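Local coordinates for tRNA threonylcarbamoyladenosine biosynthesis protein TsaE (Haemophilus influenzae, PDB 1HTW), which binds ATP and magnesium and is required for forming the threonylcarbamoyl group on adenosine 37 of tRNAs that read codons beginning with adenine, at residues 57-60 and 61-65; 74-78 and 79-83. One frame throughout, in Å; residues are numbered along the deposited sequence.

Contact 1: residues 57-60 and 61-65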
# COMPACT_ATOMS: atom_id res chain seq x y z
N ILE A 57 -0.66 4.46 12.16
CA ILE A 57 0.61 4.12 12.92
C ILE A 57 1.25 5.41 13.40
O ILE A 57 2.40 5.37 13.89
CB ILE A 57 1.54 3.30 12.05
CG1 ILE A 57 1.86 3.85 10.67
CG2 ILE A 57 0.97 1.87 11.89
CD1 ILE A 57 2.98 3.15 9.92
N GLY A 58 0.56 6.55 13.31
CA GLY A 58 1.12 7.78 13.91
C GLY A 58 1.43 8.96 13.06
O GLY A 58 1.88 10.03 13.59
N HIS A 59 1.36 8.96 11.73
CA HIS A 59 1.59 10.11 10.93
C HIS A 59 0.61 11.21 11.33
O HIS A 59 -0.58 10.93 11.41
CB HIS A 59 1.53 9.85 9.43
CG HIS A 59 1.73 11.11 8.66
ND1 HIS A 59 2.95 11.75 8.56
CD2 HIS A 59 0.83 11.87 7.98
CE1 HIS A 59 2.79 12.78 7.72
NE2 HIS A 59 1.53 12.89 7.39
N GLN A 60 1.11 12.41 11.64
CA GLN A 60 0.20 13.53 11.93
C GLN A 60 0.35 14.56 10.81
O GLN A 60 1.44 14.98 10.44
CB GLN A 60 0.64 14.23 13.24
CG GLN A 60 1.02 13.28 14.34
CD GLN A 60 1.17 13.94 15.69
OE1 GLN A 60 2.26 14.39 16.07
NE2 GLN A 60 0.05 14.01 16.41
N GLY A 61 -0.83 14.87 10.19
CA GLY A 61 -0.77 15.72 9.01
C GLY A 61 -1.54 15.13 7.85
O GLY A 61 -1.88 13.94 7.83
N ASN A 62 -1.72 15.92 6.78
CA ASN A 62 -2.48 15.46 5.65
C ASN A 62 -1.71 14.37 4.88
O ASN A 62 -0.50 14.35 4.85
CB ASN A 62 -2.82 16.55 4.63
CG ASN A 62 -3.20 17.91 5.13
OD1 ASN A 62 -4.04 18.60 4.52
ND2 ASN A 62 -2.59 18.37 6.21
N VAL A 63 -2.51 13.45 4.30
CA VAL A 63 -1.92 12.44 3.43
C VAL A 63 -2.36 12.82 2.00
O VAL A 63 -3.48 12.49 1.60
CB VAL A 63 -2.38 11.02 3.77
CG1 VAL A 63 -2.02 10.01 2.72
CG2 VAL A 63 -1.80 10.63 5.15
N LYS A 64 -1.48 13.52 1.32
CA LYS A 64 -1.79 14.06 -0.01
C LYS A 64 -1.30 13.13 -1.08
O LYS A 64 -0.11 12.79 -1.10
CB LYS A 64 -1.11 15.45 -0.16
CG LYS A 64 -1.41 16.11 -1.51
CD LYS A 64 -0.75 17.48 -1.62
CE LYS A 64 -1.42 18.53 -0.74
NZ LYS A 64 -1.08 19.91 -1.20
N SER A 65 -2.22 12.65 -1.97
CA SER A 65 -1.71 11.78 -3.04
C SER A 65 -0.73 12.55 -3.93
O SER A 65 -1.01 13.68 -4.36
CB SER A 65 -2.94 11.38 -3.91
OG SER A 65 -2.54 10.79 -5.11
O HOH W 1 1.27 15.51 6.31

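Contact 2: residues 74-78 and 79-83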
# COMPACT_ATOMS: atom_id res chain seq x y z
N TYR A 74 7.41 9.20 3.67
CA TYR A 74 7.05 9.39 5.01
C TYR A 74 8.10 8.76 6.01
O TYR A 74 8.58 7.71 5.68
CB TYR A 74 5.69 8.80 5.39
CG TYR A 74 4.53 9.48 4.64
CD1 TYR A 74 4.26 9.14 3.34
CD2 TYR A 74 3.79 10.44 5.30
CE1 TYR A 74 3.19 9.78 2.66
CE2 TYR A 74 2.73 11.07 4.64
CZ TYR A 74 2.47 10.72 3.34
OH TYR A 74 1.42 11.37 2.70
N ASN A 75 8.31 9.48 7.10
CA ASN A 75 9.17 8.96 8.18
C ASN A 75 8.32 8.85 9.42
O ASN A 75 7.88 9.88 9.99
CB ASN A 75 10.40 9.86 8.39
CG ASN A 75 11.28 9.33 9.53
OD1 ASN A 75 10.75 8.83 10.51
ND2 ASN A 75 12.57 9.60 9.46
N ILE A 76 7.86 7.63 9.76
CA ILE A 76 6.96 7.43 10.84
C ILE A 76 7.68 6.73 12.01
O ILE A 76 7.88 5.53 11.93
CB ILE A 76 5.70 6.59 10.47
CG1 ILE A 76 5.06 7.30 9.23
CG2 ILE A 76 4.72 6.70 11.64
CD1 ILE A 76 5.08 8.80 9.43
N ALA A 77 8.04 7.54 13.00
CA ALA A 77 8.79 7.03 14.15
C ALA A 77 10.02 6.26 13.65
O ALA A 77 10.37 5.25 14.25
CB ALA A 77 7.95 6.15 15.05
N GLY A 78 10.60 6.72 12.54
CA GLY A 78 11.82 6.12 12.03
C GLY A 78 11.65 5.11 10.92
O GLY A 78 12.64 4.82 10.23
N LYS A 79 10.43 4.61 10.70
CA LYS A 79 10.18 3.67 9.59
C LYS A 79 9.92 4.43 8.31
O LYS A 79 9.12 5.39 8.36
CB LYS A 79 8.91 2.85 9.97
CG LYS A 79 8.62 1.77 8.90
CD LYS A 79 9.69 0.64 9.06
CE LYS A 79 9.36 -0.49 8.08
NZ LYS A 79 10.24 -1.70 8.33
N MET A 80 10.57 4.12 7.23
CA MET A 80 10.39 4.87 5.97
C MET A 80 9.27 4.20 5.16
O MET A 80 9.33 3.02 4.84
CB MET A 80 11.68 4.89 5.18
CG MET A 80 12.89 5.45 5.94
SD MET A 80 12.52 7.18 6.75
CE MET A 80 12.14 8.13 5.18
N ILE A 81 8.26 4.99 4.77
CA ILE A 81 7.11 4.45 4.05
C ILE A 81 6.90 5.32 2.81
O ILE A 81 6.91 6.54 2.99
CB ILE A 81 5.87 4.39 4.93
CG1 ILE A 81 6.19 3.43 6.13
CG2 ILE A 81 4.69 3.77 4.13
CD1 ILE A 81 5.29 3.55 7.28
N TYR A 82 6.77 4.69 1.69
CA TYR A 82 6.67 5.42 0.42
C TYR A 82 5.29 5.18 -0.23
O TYR A 82 4.87 4.06 -0.30
CB TYR A 82 7.75 4.99 -0.55
CG TYR A 82 9.11 5.37 0.02
CD1 TYR A 82 9.63 6.62 -0.09
CD2 TYR A 82 9.80 4.39 0.76
CE1 TYR A 82 10.86 6.94 0.48
CE2 TYR A 82 11.00 4.74 1.39
CZ TYR A 82 11.51 5.99 1.24
OH TYR A 82 12.76 6.27 1.79
N HIS A 83 4.61 6.30 -0.46
CA HIS A 83 3.26 6.19 -1.10
C HIS A 83 3.47 6.62 -2.54
O HIS A 83 3.98 7.70 -2.87
CB HIS A 83 2.31 7.16 -0.37
CG HIS A 83 0.92 7.17 -0.98
ND1 HIS A 83 0.09 8.24 -0.82
CD2 HIS A 83 0.27 6.23 -1.68
CE1 HIS A 83 -1.07 7.99 -1.44
NE2 HIS A 83 -1.01 6.76 -1.95
O HOH W 2 0.98 10.62 0.19

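Contact 1: residues 57-60 and 61-65
The imidazole of His-59 reaches forward along the chain to the backbone of Gly-61 and Asn-62 and to the side chain of Val-63. With CG anti to the backbone N (chi1 178°), the ring is swung over the inside of the bend, where His-59 CD2 lies 3.4 Å from Gly-61 O. On the apolar flank Val-63 CG2 approaches His-59 CD2 obliquely at 4.1 Å. This is the closer-packed side: Tyr-74 meets His-59 edge-to-face, Val-63 rests on Arg-51, Leu-54 and Gln-55 of helix 46-56, and the Gln-55 side chain donates a hydrogen bond to Gly-61 O. That helix ends in a Schellman motif, in which Gly-58, at positive phi (119°), is the C-prime residue; His-59 N bonds back to Leu-54 O and Gly-58 N to Gln-55 O. The solvent side is looser and held by water. A water in the plane of the imidazole is hydrogen-bonded to His-59 NE2 (2.8 Å) and donates to Asn-62 O at 2.6 Å, bridging a direct separation of 3.6 Å between the two. The side chains of Gln-60 and Asn-62 set off away from the contact, though Gln-60 CB still touches Gly-61 N.

Contact 2: residues 74-78 and 79-83
A beta hairpin with a two-residue loop joins strand 71-76 to strand 79-85 through a type I' turn from Ile-76 to Lys-79, at the edge of the mixed sheet of this P-loop NTPase fold. Ala-77 and Gly-78, both at positive phi, occupy the two central positions of the turn. The pairs Tyr-74/Ile-81 and Ile-76/Lys-79 are antiparallel and hydrogen-bonded in both directions. Ile-76 N meets Lys-79 O in the carbonyl plane at 2.9 Å, whereas Lys-79 N, 3.0 Å from Ile-76 O, lies above the plane of that carbonyl. A further bond braces the turn: Asn-75 OD1 accepts from Gly-78 N at 2.9 Å, an Asx motif with a bent N-H...O angle of 137°. Asn-75 and Met-80 form the intervening non-hydrogen-bonded pair. Two turns in the Met-80 chain (chi2 -51°, chi3 -61°) bring its SD to 3.6 Å from Asn-75 ND2 and its CE close to Tyr-74 O. The other face carries Tyr-74, Ile-76 and Ile-81, with Ile-76 CG1 4.2 Å from Ile-81 CD1. Lys-79 starts on this face but sends NZ to Asp-107 O. Farther from the turn, Tyr-74 and His-83 run side by side, and His-83 NE2 bonds Glu-113, a magnesium ligand, which makes the histidine a second-shell residue. One water, in the plane of both rings, is hydrogen-bonded to both, 2.7 Å from each of Tyr-74 OH and His-83 ND1.

Contact 1 is a surface loop without a buried residue, whereas contact 2 is a partly buried hairpin, with about 10 Å between their centres. Backbone pairing orders the hairpin, while between the two segments of 57-65 there is no direct hydrogen bond, only packing round His-59 and a water bridge. The loop lies against the hairpin face of Tyr-74, Ile-76 and Ile-81: Ile-57 CD1 comes to 3.5 Å from Ile-81 CD1, and Val-63 CA to 3.6 Å from Tyr-74 OH. Both also adjoin helix 46-56, through Val-63 and through Tyr-74, Ile-81 and His-83 respectively. Contact 2 lies nearer the magnesium, about 6 Å from the His-83 side chain against about 9 Å from that of Val-63.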